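Local coordinates for protein AxyAgu115A (Amphibacillus xylanus NBRC 15112, PDB 6NPS) that acts as a family GH115 alpha-glucuronidase, a hydrolase that probably removes glucuronic acid side groups from arabinoglucuronoxylan, at residues 30-35 and 118-123; 416-421 and 909-914; 583-588 and 638-643. The protein carries 3 engineered substitutions. All blocks are in the same frame, centred on the assembly; numbering follows the deposited sequence.

Contact 1: residues 30-35 and 118-123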
ATOM      1  N   SER A  30      -4.239 -62.437  21.092  1.00 43.54           N
ATOM      2  CA  SER A  30      -5.151 -61.517  21.760  1.00 47.33           C
ATOM      3  C   SER A  30      -5.575 -60.375  20.843  1.00 44.43           C
ATOM      4  O   SER A  30      -6.752 -59.985  20.813  1.00 44.98           O
ATOM      5  CB  SER A  30      -4.465 -60.962  23.006  1.00 55.97           C
ATOM      6  OG  SER A  30      -5.414 -60.683  24.010  1.00 70.56           O
ATOM      7  N   GLY A  31      -4.621 -59.810  20.104  1.00 36.70           N
ATOM      8  CA  GLY A  31      -4.943 -58.701  19.225  1.00 32.40           C
ATOM      9  C   GLY A  31      -5.865 -59.102  18.081  1.00 37.96           C
ATOM     10  O   GLY A  31      -6.699 -58.312  17.646  1.00 35.73           O
ATOM     11  N   VAL A  32      -5.696 -60.322  17.556  1.00 39.88           N
ATOM     12  CA  VAL A  32      -6.560 -60.816  16.487  1.00 38.46           C
ATOM     13  C   VAL A  32      -7.983 -61.003  16.997  1.00 38.65           C
ATOM     14  O   VAL A  32      -8.947 -60.594  16.344  1.00 40.49           O
ATOM     15  CB  VAL A  32      -5.974 -62.112  15.906  1.00 44.11           C
ATOM     16  CG1 VAL A  32      -6.979 -62.779  14.956  1.00 43.47           C
ATOM     17  CG2 VAL A  32      -4.653 -61.809  15.208  1.00 37.71           C
ATOM     18  N   ARG A  33      -8.137 -61.566  18.194  1.00 42.77           N
ATOM     19  CA  ARG A  33      -9.463 -61.689  18.793  1.00 45.42           C
ATOM     20  C   ARG A  33     -10.124 -60.323  18.970  1.00 43.15           C
ATOM     21  O   ARG A  33     -11.319 -60.169  18.683  1.00 40.94           O
ATOM     22  CB  ARG A  33      -9.358 -62.418  20.133  1.00 52.29           C
ATOM     23  CG  ARG A  33     -10.452 -63.455  20.377  1.00 67.38           C
ATOM     24  CD  ARG A  33      -9.936 -64.622  21.209  1.00 76.43           C
ATOM     25  NE  ARG A  33      -9.140 -64.143  22.335  1.00 84.69           N
ATOM     26  CZ  ARG A  33      -8.015 -64.712  22.768  1.00 87.25           C
ATOM     27  NH1 ARG A  33      -7.540 -65.797  22.164  1.00 87.38           N
ATOM     28  NH2 ARG A  33      -7.358 -64.187  23.797  1.00 85.27           N
ATOM     29  N   LYS A  34      -9.356 -59.303  19.404  1.00 39.77           N
ATOM     30  CA  LYS A  34      -9.918 -57.950  19.540  1.00 45.48           C
ATOM     31  C   LYS A  34     -10.366 -57.370  18.198  1.00 36.75           C
ATOM     32  O   LYS A  34     -11.362 -56.630  18.139  1.00 37.40           O
ATOM     33  CB  LYS A  34      -8.902 -57.007  20.189  1.00 51.08           C
ATOM     34  CG  LYS A  34      -8.513 -57.412  21.591  1.00 60.96           C
ATOM     35  CD  LYS A  34      -7.427 -56.500  22.130  1.00 67.35           C
ATOM     36  CE  LYS A  34      -8.028 -55.311  22.867  1.00 72.04           C
ATOM     37  NZ  LYS A  34      -7.519 -55.252  24.274  1.00 76.56           N
ATOM     38  N   ILE A  35      -9.603 -57.605  17.126  1.00 38.57           N
ATOM     39  CA  ILE A  35     -10.035 -57.133  15.806  1.00 36.40           C
ATOM     40  C   ILE A  35     -11.295 -57.894  15.368  1.00 35.16           C
ATOM     41  O   ILE A  35     -12.236 -57.313  14.820  1.00 38.13           O
ATOM     42  CB  ILE A  35      -8.877 -57.290  14.800  1.00 36.04           C
ATOM     43  CG1 ILE A  35      -7.689 -56.383  15.177  1.00 33.32           C
ATOM     44  CG2 ILE A  35      -9.348 -57.068  13.364  1.00 32.17           C
ATOM     45  CD1 ILE A  35      -8.006 -54.916  15.064  1.00 30.25           C
ATOM     46  N   SER A 118      -1.055 -65.056   7.427  1.00 38.86           N
ATOM     47  CA  SER A 118       0.300 -65.605   7.504  1.00 37.72           C
ATOM     48  C   SER A 118       0.974 -65.246   8.816  1.00 42.58           C
ATOM     49  O   SER A 118       1.917 -65.931   9.232  1.00 46.44           O
ATOM     50  CB  SER A 118       1.157 -65.083   6.357  1.00 38.57           C
ATOM     51  OG  SER A 118       1.348 -63.664   6.505  1.00 39.55           O
ATOM     52  N   ASP A 119       0.507 -64.195   9.458  1.00 39.04           N
ATOM     53  CA  ASP A 119       1.075 -63.657  10.695  1.00 42.47           C
ATOM     54  C   ASP A 119      -0.035 -62.802  11.303  1.00 36.78           C
ATOM     55  O   ASP A 119      -1.135 -62.720  10.750  1.00 36.20           O
ATOM     56  CB  ASP A 119       2.377 -62.879  10.414  1.00 39.27           C
ATOM     57  CG  ASP A 119       2.200 -61.766   9.301  1.00 51.55           C
ATOM     58  OD1 ASP A 119       1.080 -61.235   9.127  1.00 53.08           O
ATOM     59  OD2 ASP A 119       3.187 -61.413   8.596  1.00 54.43           O
ATOM     60  N   LYS A 120       0.244 -62.141  12.426  1.00 32.25           N
ATOM     61  CA  LYS A 120      -0.811 -61.398  13.112  1.00 35.76           C
ATOM     62  C   LYS A 120      -1.456 -60.346  12.202  1.00 40.46           C
ATOM     63  O   LYS A 120      -2.694 -60.280  12.078  1.00 34.93           O
ATOM     64  CB  LYS A 120      -0.255 -60.743  14.368  1.00 35.82           C
ATOM     65  CG  LYS A 120      -1.182 -59.684  14.915  1.00 41.41           C
ATOM     66  CD  LYS A 120      -0.954 -59.440  16.397  1.00 48.63           C
ATOM     67  CE  LYS A 120       0.484 -59.154  16.689  1.00 49.97           C
ATOM     68  NZ  LYS A 120       0.731 -59.019  18.156  1.00 47.27           N
ATOM     69  N   ARG A 121      -0.638 -59.494  11.570  1.00 32.83           N
ATOM     70  CA  ARG A 121      -1.226 -58.410  10.790  1.00 33.39           C
ATOM     71  C   ARG A 121      -1.931 -58.929   9.527  1.00 35.83           C
ATOM     72  O   ARG A 121      -2.938 -58.346   9.109  1.00 34.86           O
ATOM     73  CB  ARG A 121      -0.143 -57.366  10.446  1.00 34.10           C
ATOM     74  CG  ARG A 121       0.174 -56.353  11.583  1.00 35.19           C
ATOM     75  CD  ARG A 121       1.190 -55.266  11.105  1.00 34.31           C
ATOM     76  NE  ARG A 121       2.492 -55.852  10.775  1.00 33.85           N
ATOM     77  CZ  ARG A 121       3.394 -56.174  11.698  1.00 41.62           C
ATOM     78  NH1 ARG A 121       3.133 -55.944  12.986  1.00 39.62           N
ATOM     79  NH2 ARG A 121       4.555 -56.725  11.340  1.00 45.63           N
ATOM     80  N   GLY A 122      -1.421 -60.007   8.917  1.00 34.15           N
ATOM     81  CA  GLY A 122      -2.133 -60.653   7.825  1.00 33.96           C
ATOM     82  C   GLY A 122      -3.527 -61.101   8.230  1.00 35.64           C
ATOM     83  O   GLY A 122      -4.481 -60.960   7.461  1.00 33.53           O
ATOM     84  N   THR A 123      -3.662 -61.691   9.425  1.00 33.71           N
ATOM     85  CA  THR A 123      -4.996 -62.074   9.883  1.00 31.92           C
ATOM     86  C   THR A 123      -5.867 -60.851  10.058  1.00 33.78           C
ATOM     87  O   THR A 123      -7.042 -60.842   9.660  1.00 36.05           O
ATOM     88  CB  THR A 123      -4.910 -62.853  11.199  1.00 35.65           C
ATOM     89  OG1 THR A 123      -3.903 -63.871  11.091  1.00 36.25           O
ATOM     90  CG2 THR A 123      -6.244 -63.529  11.548  1.00 32.36           C
TER
HETATM   91  O   HOH W   1      -1.873 -59.999  20.099  1.00 41.96           O

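Contact 2: residues 416-421 and 909-914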
ATOM      1  N   GLY A 416       8.583 -23.036   8.617  1.00 30.63           N
ATOM      2  CA  GLY A 416       8.657 -22.081   7.518  1.00 32.66           C
ATOM      3  C   GLY A 416       8.501 -22.683   6.120  1.00 35.86           C
ATOM      4  O   GLY A 416       8.621 -23.897   5.940  1.00 31.69           O
ATOM      5  N   PRO A 417       8.248 -21.833   5.085  1.00 32.50           N
ATOM      6  CA  PRO A 417       8.026 -20.371   5.216  1.00 34.75           C
ATOM      7  C   PRO A 417       6.703 -20.002   5.890  1.00 33.57           C
ATOM      8  O   PRO A 417       6.631 -18.941   6.489  1.00 32.50           O
ATOM      9  CB  PRO A 417       8.024 -19.869   3.744  1.00 36.02           C
ATOM     10  CG  PRO A 417       8.739 -20.902   2.978  1.00 38.24           C
ATOM     11  CD  PRO A 417       8.409 -22.223   3.666  1.00 35.91           C
ATOM     12  N   VAL A 418       5.662 -20.819   5.731  1.00 29.67           N
ATOM     13  CA  VAL A 418       4.340 -20.622   6.340  1.00 33.81           C
ATOM     14  C   VAL A 418       3.819 -22.013   6.723  1.00 31.10           C
ATOM     15  O   VAL A 418       3.791 -22.924   5.881  1.00 34.33           O
ATOM     16  CB  VAL A 418       3.299 -19.957   5.389  1.00 35.17           C
ATOM     17  CG1 VAL A 418       1.979 -19.584   6.175  1.00 30.09           C
ATOM     18  CG2 VAL A 418       3.886 -18.729   4.632  1.00 37.70           C
ATOM     19  N   SER A 419       3.324 -22.147   7.942  1.00 29.56           N
ATOM     20  CA  SER A 419       2.775 -23.417   8.386  1.00 29.73           C
ATOM     21  C   SER A 419       1.486 -23.717   7.633  1.00 31.17           C
ATOM     22  O   SER A 419       0.838 -22.828   7.079  1.00 29.79           O
ATOM     23  CB  SER A 419       2.500 -23.402   9.894  1.00 25.04           C
ATOM     24  OG  SER A 419       3.669 -23.033  10.620  1.00 31.30           O
ATOM     25  N   TYR A 420       1.129 -25.000   7.594  1.00 26.81           N
ATOM     26  CA  TYR A 420      -0.175 -25.400   7.089  1.00 28.73           C
ATOM     27  C   TYR A 420      -0.666 -26.546   7.957  1.00 32.69           C
ATOM     28  O   TYR A 420      -0.082 -27.653   7.988  1.00 31.97           O
ATOM     29  CB  TYR A 420      -0.141 -25.766   5.601  1.00 28.28           C
ATOM     30  CG  TYR A 420       0.857 -26.811   5.187  1.00 27.39           C
ATOM     31  CD1 TYR A 420       2.218 -26.513   5.059  1.00 26.94           C
ATOM     32  CD2 TYR A 420       0.417 -28.082   4.850  1.00 29.11           C
ATOM     33  CE1 TYR A 420       3.117 -27.491   4.677  1.00 28.54           C
ATOM     34  CE2 TYR A 420       1.298 -29.068   4.470  1.00 30.47           C
ATOM     35  CZ  TYR A 420       2.638 -28.768   4.373  1.00 31.55           C
ATOM     36  OH  TYR A 420       3.485 -29.772   3.979  1.00 29.41           O
ATOM     37  N   GLU A 421      -1.719 -26.258   8.711  1.00 32.25           N
ATOM     38  CA  GLU A 421      -2.116 -27.183   9.765  1.00 36.35           C
ATOM     39  C   GLU A 421      -3.609 -27.183  10.039  1.00 37.56           C
ATOM     40  O   GLU A 421      -4.014 -27.797  11.028  1.00 39.43           O
ATOM     41  CB  GLU A 421      -1.418 -26.847  11.111  1.00 41.77           C
ATOM     42  CG  GLU A 421       0.060 -26.502  11.070  1.00 50.32           C
ATOM     43  CD  GLU A 421       0.627 -26.221  12.469  1.00 56.30           C
ATOM     44  OE1 GLU A 421       0.522 -27.107  13.350  1.00 57.71           O
ATOM     45  OE2 GLU A 421       1.165 -25.112  12.687  1.00 57.03           O
ATOM     46  N   ASP A 909       9.221 -20.064  -4.015  1.00 35.37           N
ATOM     47  CA  ASP A 909       8.592 -20.980  -4.971  1.00 33.64           C
ATOM     48  C   ASP A 909       7.694 -21.984  -4.273  1.00 32.40           C
ATOM     49  O   ASP A 909       6.681 -22.400  -4.835  1.00 32.75           O
ATOM     50  CB  ASP A 909       9.677 -21.723  -5.774  1.00 38.46           C
ATOM     51  CG  ASP A 909      10.546 -20.780  -6.624  1.00 48.31           C
ATOM     52  OD1 ASP A 909      10.203 -19.587  -6.758  1.00 56.40           O
ATOM     53  OD2 ASP A 909      11.585 -21.235  -7.159  1.00 55.79           O
ATOM     54  N   VAL A 910       8.041 -22.401  -3.045  1.00 30.77           N
ATOM     55  CA  VAL A 910       7.234 -23.435  -2.402  1.00 28.85           C
ATOM     56  C   VAL A 910       5.853 -22.877  -1.993  1.00 30.84           C
ATOM     57  O   VAL A 910       4.826 -23.560  -2.110  1.00 35.28           O
ATOM     58  CB  VAL A 910       8.082 -24.041  -1.235  1.00 35.56           C
ATOM     59  CG1 VAL A 910       7.959 -23.260   0.058  1.00 34.66           C
ATOM     60  CG2 VAL A 910       7.772 -25.439  -1.026  1.00 36.83           C
ATOM     61  N   ILE A 911       5.796 -21.615  -1.584  1.00 26.07           N
ATOM     62  CA  ILE A 911       4.528 -20.953  -1.243  1.00 30.68           C
ATOM     63  C   ILE A 911       3.706 -20.634  -2.502  1.00 33.08           C
ATOM     64  O   ILE A 911       2.472 -20.736  -2.494  1.00 31.21           O
ATOM     65  CB  ILE A 911       4.825 -19.676  -0.433  1.00 33.43           C
ATOM     66  CG1 ILE A 911       5.580 -20.072   0.857  1.00 38.44           C
ATOM     67  CG2 ILE A 911       3.544 -18.901  -0.065  1.00 32.77           C
ATOM     68  CD1 ILE A 911       4.908 -21.201   1.616  1.00 42.33           C
ATOM     69  N   ASN A 912       4.367 -20.252  -3.601  1.00 30.26           N
ATOM     70  CA  ASN A 912       3.657 -20.067  -4.874  1.00 30.31           C
ATOM     71  C   ASN A 912       3.308 -21.373  -5.569  1.00 34.34           C
ATOM     72  O   ASN A 912       2.584 -21.341  -6.576  1.00 32.43           O
ATOM     73  CB  ASN A 912       4.487 -19.228  -5.848  1.00 30.81           C
ATOM     74  CG  ASN A 912       4.631 -17.798  -5.400  1.00 33.54           C
ATOM     75  OD1 ASN A 912       3.859 -17.317  -4.573  1.00 34.25           O
ATOM     76  ND2 ASN A 912       5.656 -17.129  -5.897  1.00 34.90           N
ATOM     77  N   ASN A 913       3.846 -22.488  -5.099  1.00 36.54           N
ATOM     78  CA  ASN A 913       3.700 -23.795  -5.742  1.00 37.46           C
ATOM     79  C   ASN A 913       4.094 -23.779  -7.219  1.00 35.62           C
ATOM     80  O   ASN A 913       3.446 -24.415  -8.064  1.00 33.99           O
ATOM     81  CB  ASN A 913       2.281 -24.339  -5.610  1.00 40.09           C
ATOM     82  CG  ASN A 913       2.258 -25.847  -5.832  1.00 49.34           C
ATOM     83  OD1 ASN A 913       3.255 -26.537  -5.517  1.00 49.63           O
ATOM     84  ND2 ASN A 913       1.160 -26.366  -6.351  1.00 50.98           N
ATOM     85  N   ILE A 914       5.138 -23.026  -7.556  1.00 30.13           N
ATOM     86  CA  ILE A 914       5.543 -22.921  -8.950  1.00 30.18           C
ATOM     87  C   ILE A 914       6.937 -22.350  -8.956  1.00 31.09           C
ATOM     88  O   ILE A 914       7.315 -21.594  -8.059  1.00 34.76           O
ATOM     89  CB  ILE A 914       4.581 -22.037  -9.792  1.00 29.99           C
ATOM     90  CG1 ILE A 914       4.737 -22.381 -11.279  1.00 30.58           C
ATOM     91  CG2 ILE A 914       4.869 -20.559  -9.607  1.00 28.25           C
ATOM     92  CD1 ILE A 914       4.134 -23.752 -11.637  1.00 32.86           C
TER

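Contact 3: residues 583-588 and 638-643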
ATOM      1  N   LYS A 583     -12.350 -17.343  -1.061  1.00 28.58           N
ATOM      2  CA  LYS A 583     -13.287 -16.335  -1.552  1.00 28.94           C
ATOM      3  C   LYS A 583     -13.147 -15.029  -0.790  1.00 30.94           C
ATOM      4  O   LYS A 583     -13.172 -13.940  -1.383  1.00 30.33           O
ATOM      5  CB  LYS A 583     -14.697 -16.879  -1.423  1.00 26.96           C
ATOM      6  CG  LYS A 583     -15.828 -15.898  -1.742  1.00 31.00           C
ATOM      7  CD  LYS A 583     -17.158 -16.659  -1.563  1.00 35.42           C
ATOM      8  CE  LYS A 583     -18.398 -15.774  -1.742  1.00 41.30           C
ATOM      9  NZ  LYS A 583     -19.567 -16.585  -1.208  1.00 45.56           N
ATOM     10  N   MET A 584     -13.035 -15.123   0.530  1.00 27.00           N
ATOM     11  CA  MET A 584     -12.894 -13.944   1.370  1.00 30.67           C
ATOM     12  C   MET A 584     -11.738 -13.084   0.903  1.00 30.82           C
ATOM     13  O   MET A 584     -11.870 -11.865   0.778  1.00 29.46           O
ATOM     14  CB  MET A 584     -12.667 -14.355   2.824  1.00 30.43           C
ATOM     15  CG  MET A 584     -12.456 -13.153   3.754  1.00 30.12           C
ATOM     16  SD  MET A 584     -12.167 -13.744   5.464  1.00 35.13           S
ATOM     17  CE  MET A 584     -10.507 -14.377   5.315  1.00 32.61           C
ATOM     18  N   TRP A 585     -10.584 -13.707   0.676  1.00 26.60           N
ATOM     19  CA  TRP A 585      -9.398 -12.955   0.282  1.00 25.17           C
ATOM     20  C   TRP A 585      -9.492 -12.427  -1.144  1.00 24.08           C
ATOM     21  O   TRP A 585      -8.957 -11.359  -1.441  1.00 27.55           O
ATOM     22  CB  TRP A 585      -8.163 -13.830   0.430  1.00 26.10           C
ATOM     23  CG  TRP A 585      -7.742 -13.999   1.882  1.00 28.33           C
ATOM     24  CD1 TRP A 585      -7.703 -15.164   2.592  1.00 26.47           C
ATOM     25  CD2 TRP A 585      -7.274 -12.969   2.754  1.00 25.46           C
ATOM     26  NE1 TRP A 585      -7.231 -14.923   3.863  1.00 25.49           N
ATOM     27  CE2 TRP A 585      -6.966 -13.583   3.993  1.00 25.16           C
ATOM     28  CE3 TRP A 585      -7.083 -11.576   2.603  1.00 27.24           C
ATOM     29  CZ2 TRP A 585      -6.472 -12.866   5.092  1.00 24.59           C
ATOM     30  CZ3 TRP A 585      -6.601 -10.859   3.691  1.00 29.71           C
ATOM     31  CH2 TRP A 585      -6.287 -11.509   4.926  1.00 32.22           C
ATOM     32  N   LEU A 586     -10.056 -13.218  -2.058  1.00 27.32           N
ATOM     33  CA  LEU A 586     -10.240 -12.776  -3.428  1.00 26.93           C
ATOM     34  C   LEU A 586     -11.182 -11.574  -3.492  1.00 26.24           C
ATOM     35  O   LEU A 586     -10.901 -10.609  -4.209  1.00 27.19           O
ATOM     36  CB  LEU A 586     -10.772 -13.926  -4.278  1.00 28.91           C
ATOM     37  CG  LEU A 586      -9.781 -15.076  -4.469  1.00 30.90           C
ATOM     38  CD1 LEU A 586     -10.532 -16.244  -5.084  1.00 28.68           C
ATOM     39  CD2 LEU A 586      -8.669 -14.661  -5.342  1.00 27.78           C
ATOM     40  N   LEU A 587     -12.294 -11.614  -2.746  1.00 26.67           N
ATOM     41  CA  LEU A 587     -13.169 -10.436  -2.635  1.00 27.87           C
ATOM     42  C   LEU A 587     -12.459  -9.250  -2.001  1.00 28.26           C
ATOM     43  O   LEU A 587     -12.726  -8.090  -2.353  1.00 24.20           O
ATOM     44  CB  LEU A 587     -14.436 -10.791  -1.824  1.00 25.37           C
ATOM     45  CG  LEU A 587     -15.386 -11.768  -2.500  1.00 28.42           C
ATOM     46  CD1 LEU A 587     -16.393 -12.223  -1.491  1.00 33.60           C
ATOM     47  CD2 LEU A 587     -16.167 -11.099  -3.751  1.00 30.02           C
ATOM     48  N   ASN A 588     -11.612  -9.500  -0.990  1.00 26.58           N
ATOM     49  CA  ASN A 588     -10.855  -8.415  -0.383  1.00 26.39           C
ATOM     50  C   ASN A 588      -9.938  -7.754  -1.415  1.00 26.18           C
ATOM     51  O   ASN A 588      -9.747  -6.524  -1.397  1.00 28.08           O
ATOM     52  CB  ASN A 588     -10.053  -8.970   0.828  1.00 25.73           C
ATOM     53  CG  ASN A 588      -9.331  -7.894   1.635  1.00 33.75           C
ATOM     54  OD1 ASN A 588      -8.307  -8.188   2.266  1.00 34.19           O
ATOM     55  ND2 ASN A 588      -9.872  -6.676   1.675  1.00 33.97           N
ATOM     56  N   GLU A 638      -5.613 -21.311  14.525  1.00 38.87           N
ATOM     57  CA  GLU A 638      -5.591 -20.049  13.790  1.00 39.38           C
ATOM     58  C   GLU A 638      -5.136 -20.325  12.379  1.00 40.39           C
ATOM     59  O   GLU A 638      -4.158 -21.046  12.165  1.00 37.25           O
ATOM     60  CB  GLU A 638      -4.633 -19.038  14.431  1.00 43.28           C
ATOM     61  CG  GLU A 638      -5.122 -18.436  15.725  1.00 54.63           C
ATOM     62  CD  GLU A 638      -6.424 -17.685  15.540  1.00 65.53           C
ATOM     63  OE1 GLU A 638      -6.519 -16.883  14.587  1.00 62.77           O
ATOM     64  OE2 GLU A 638      -7.357 -17.915  16.339  1.00 70.86           O
ATOM     65  N   HIS A 639      -5.847 -19.741  11.398  1.00 31.78           N
ATOM     66  CA  HIS A 639      -5.561 -20.084  10.014  1.00 33.40           C
ATOM     67  C   HIS A 639      -5.717 -18.919   9.035  1.00 36.30           C
ATOM     68  O   HIS A 639      -5.600 -19.135   7.819  1.00 39.51           O
ATOM     69  CB  HIS A 639      -6.454 -21.246   9.593  1.00 33.26           C
ATOM     70  CG  HIS A 639      -7.903 -21.001   9.835  1.00 34.64           C
ATOM     71  ND1 HIS A 639      -8.504 -21.208  11.058  1.00 37.72           N
ATOM     72  CD2 HIS A 639      -8.879 -20.535   9.008  1.00 37.26           C
ATOM     73  CE1 HIS A 639      -9.783 -20.887  10.975  1.00 39.97           C
ATOM     74  NE2 HIS A 639     -10.038 -20.487   9.741  1.00 37.10           N
ATOM     75  N   ILE A 640      -5.948 -17.695   9.506  1.00 32.76           N
ATOM     76  CA  ILE A 640      -6.252 -16.568   8.625  1.00 31.02           C
ATOM     77  C   ILE A 640      -5.107 -15.572   8.656  1.00 29.62           C
ATOM     78  O   ILE A 640      -4.732 -15.090   9.732  1.00 30.40           O
ATOM     79  CB  ILE A 640      -7.589 -15.908   9.003  1.00 36.60           C
ATOM     80  CG1 ILE A 640      -8.753 -16.857   8.620  1.00 36.89           C
ATOM     81  CG2 ILE A 640      -7.777 -14.541   8.193  1.00 32.00           C
ATOM     82  CD1 ILE A 640     -10.106 -16.436   9.244  1.00 37.98           C
ATOM     83  N   GLY A 641      -4.586 -15.226   7.471  1.00 31.86           N
ATOM     84  CA  GLY A 641      -3.729 -14.042   7.335  1.00 31.82           C
ATOM     85  C   GLY A 641      -2.405 -14.111   8.077  1.00 33.77           C
ATOM     86  O   GLY A 641      -1.991 -13.119   8.687  1.00 29.24           O
ATOM     87  N   PHE A 642      -1.718 -15.260   8.043  1.00 29.52           N
ATOM     88  CA  PHE A 642      -0.419 -15.326   8.719  1.00 28.76           C
ATOM     89  C   PHE A 642       0.511 -14.285   8.109  1.00 28.00           C
ATOM     90  O   PHE A 642       0.502 -14.080   6.896  1.00 33.12           O
ATOM     91  CB  PHE A 642       0.221 -16.724   8.573  1.00 26.67           C
ATOM     92  CG  PHE A 642      -0.316 -17.744   9.510  1.00 32.08           C
ATOM     93  CD1 PHE A 642      -1.604 -17.624  10.047  1.00 33.16           C
ATOM     94  CD2 PHE A 642       0.475 -18.844   9.895  1.00 28.98           C
ATOM     95  CE1 PHE A 642      -2.104 -18.593  10.941  1.00 30.64           C
ATOM     96  CE2 PHE A 642      -0.018 -19.827  10.739  1.00 31.40           C
ATOM     97  CZ  PHE A 642      -1.297 -19.708  11.282  1.00 32.65           C
ATOM     98  N   VAL A 643       1.267 -13.586   8.953  1.00 29.73           N
ATOM     99  CA  VAL A 643       2.342 -12.710   8.492  1.00 33.23           C
ATOM    100  C   VAL A 643       3.711 -13.267   8.856  1.00 37.09           C
ATOM    101  O   VAL A 643       4.731 -12.658   8.491  1.00 33.40           O
ATOM    102  CB  VAL A 643       2.207 -11.279   9.071  1.00 38.23           C
ATOM    103  CG1 VAL A 643       0.842 -10.690   8.759  1.00 37.27           C
ATOM    104  CG2 VAL A 643       2.447 -11.292  10.549  1.00 33.70           C
TER
HETATM  105  O   HOH W   2      -5.261 -16.751   5.170  1.00 26.86           O

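Contact 1: residues 30-35 and 118-123
Val-32 and Thr-123 meet where the first turns of two helices, 30-47 and 120-133, pack side by side against strand 64-69 in the N-terminal alpha/beta region. The apolar contact is small. Val-32 CG1 lies 3.6 Å from Thr-123 CG2, the two side chains crossing at about a right angle, while Val-32 CG2 reaches Lys-120 CG at 4.1 Å. Valine suits this place because its two methyl branches diverge: CG1 stands anti to the backbone N (chi1 170°), which sends it to the threonine and leaves CG2 for the lysine. Threonine serves two neighbours, giving its methyl to Val-32 and its OG1 to a hydrogen bond with Thr-69 OG1 on the strand. The polar part lies on the Lys-120 side. Lys-120 NZ is hydrogen-bonded to the backbone oxygens of Asp-236 and Glu-237, and only weakly to a water that accepts from Gly-31 N at 2.8 Å. Helix 120-133 itself starts with an N-cap: Asp-119 OD1 accepts, nearly along its C-O axis, from Gly-122 N at 2.8 Å.

Contact 2: residues 416-421 and 909-914
Pro-417, which follows a cis peptide bond, lays its ring against Val-910 and Ile-911 and so joins two domains far apart in sequence. It belongs to a loop that follows strand 405-410 of the TIM-barrel-like family 115 domain, whereas the two aliphatic residues lie on the last turn of helix 904-912 in the C-terminal domain. Between the two segments the contact is apolar. Pro-417 CB sits 3.8 Å from Ile-911 CG1, the two side chains running past each other in opposite directions, and on the far end of the ring Pro-417 CD comes equally near Val-910 CG1. Proline suits the place because its rigid ring offers CB, CG and CD together as a firm surface. Val-910 CG1 stands between its backbone N and carbonyl carbon (chi1 86°), a rotation that brings this methyl up to the ring. Farther along the loop, Val-418 CG2 meets Ile-911 CD1 at 4.0 Å, nearly at right angles, so one isoleucine spans two loop residues. The contact also buries Val-418 N, for which no polar partner is found. With an alanine in place of Pro-417, CG and CD are gone, which would probably leave Val-910 CG1 without its mate and make the cis peptide costly to keep. His-387 adds to the joint, touching both Pro-417 and Val-910. Just past these residues the helix ends in a Schellman motif, Asn-913 turning the chain with positive phi: Ile-914 N donates to Asp-909 O at 3.2 Å, and Asn-913 N more weakly to Val-910 O.

Contact 3: residues 583-588 and 638-643
Ile-640 presses one methyl, CG2, into the angle formed by Met-584 and Trp-585, two successive residues of the long helix 564-596. This is the dense part of a helix-to-loop contact. Ile-640 CG2 lies 3.8 Å from Trp-585 CZ2 and 4.0 Å from Met-584 CE, meeting the methionine chain at about a right angle. The methionine reaches out with CG anti to its own nitrogen (chi1 178°) and then bends at its last torsion (chi3 74°), which folds CE back over one face of the indole, toward its rim. A long flexible chain suits this role: it covers its tryptophan neighbour and meets the loop with the same methyl. Beside the isoleucine, Gly-641 CA approaches Trp-585 CZ2 to 3.7 Å. Glycine fits twice over, since its backbone has positive phi (65°) and a CB would come too near the indole. The looser part begins at the indole nitrogen, where direct packing gives way to water. One water accepts from Gly-641 N at 2.8 Å and, weakly, from Trp-585 NE1, so helix and loop are bridged there rather than pressed together. Beyond it the CB of Phe-642 points away from the helix, and the backbone of this residue is hydrogen-bonded to Glu-523. Glu-638, at the other end of the loop segment, packs on Lys-663 of the second subunit. Behind the dense part stands helix 601-629, whose Leu-613 touches both Met-584 and Ile-640, so the loop that runs from this helix to strand 655-657 is fastened over the two neighbouring helices.

How the contacts relate
Starting from the N terminus, contact 1 closes first, joining the helices that begin at residues 30 and 120 after a loop of 82 residues. It is complete before the other two open. Contact 2 opens in the family 115 domain and closes near the C terminus, tying that domain to the C-terminal one across 487 residues. Nested within this span, contact 3 closes a shorter loop, fastening residues 638-643 to helix 564-596. Contacts 2 and 3 touch: Val-418 CG1 lies 4.1 Å from Phe-642 CD2, so the family 115 domain, helical region and C-terminal domain converge there. Contact 1 is remote, its centre about 48 Å from that of contact 3.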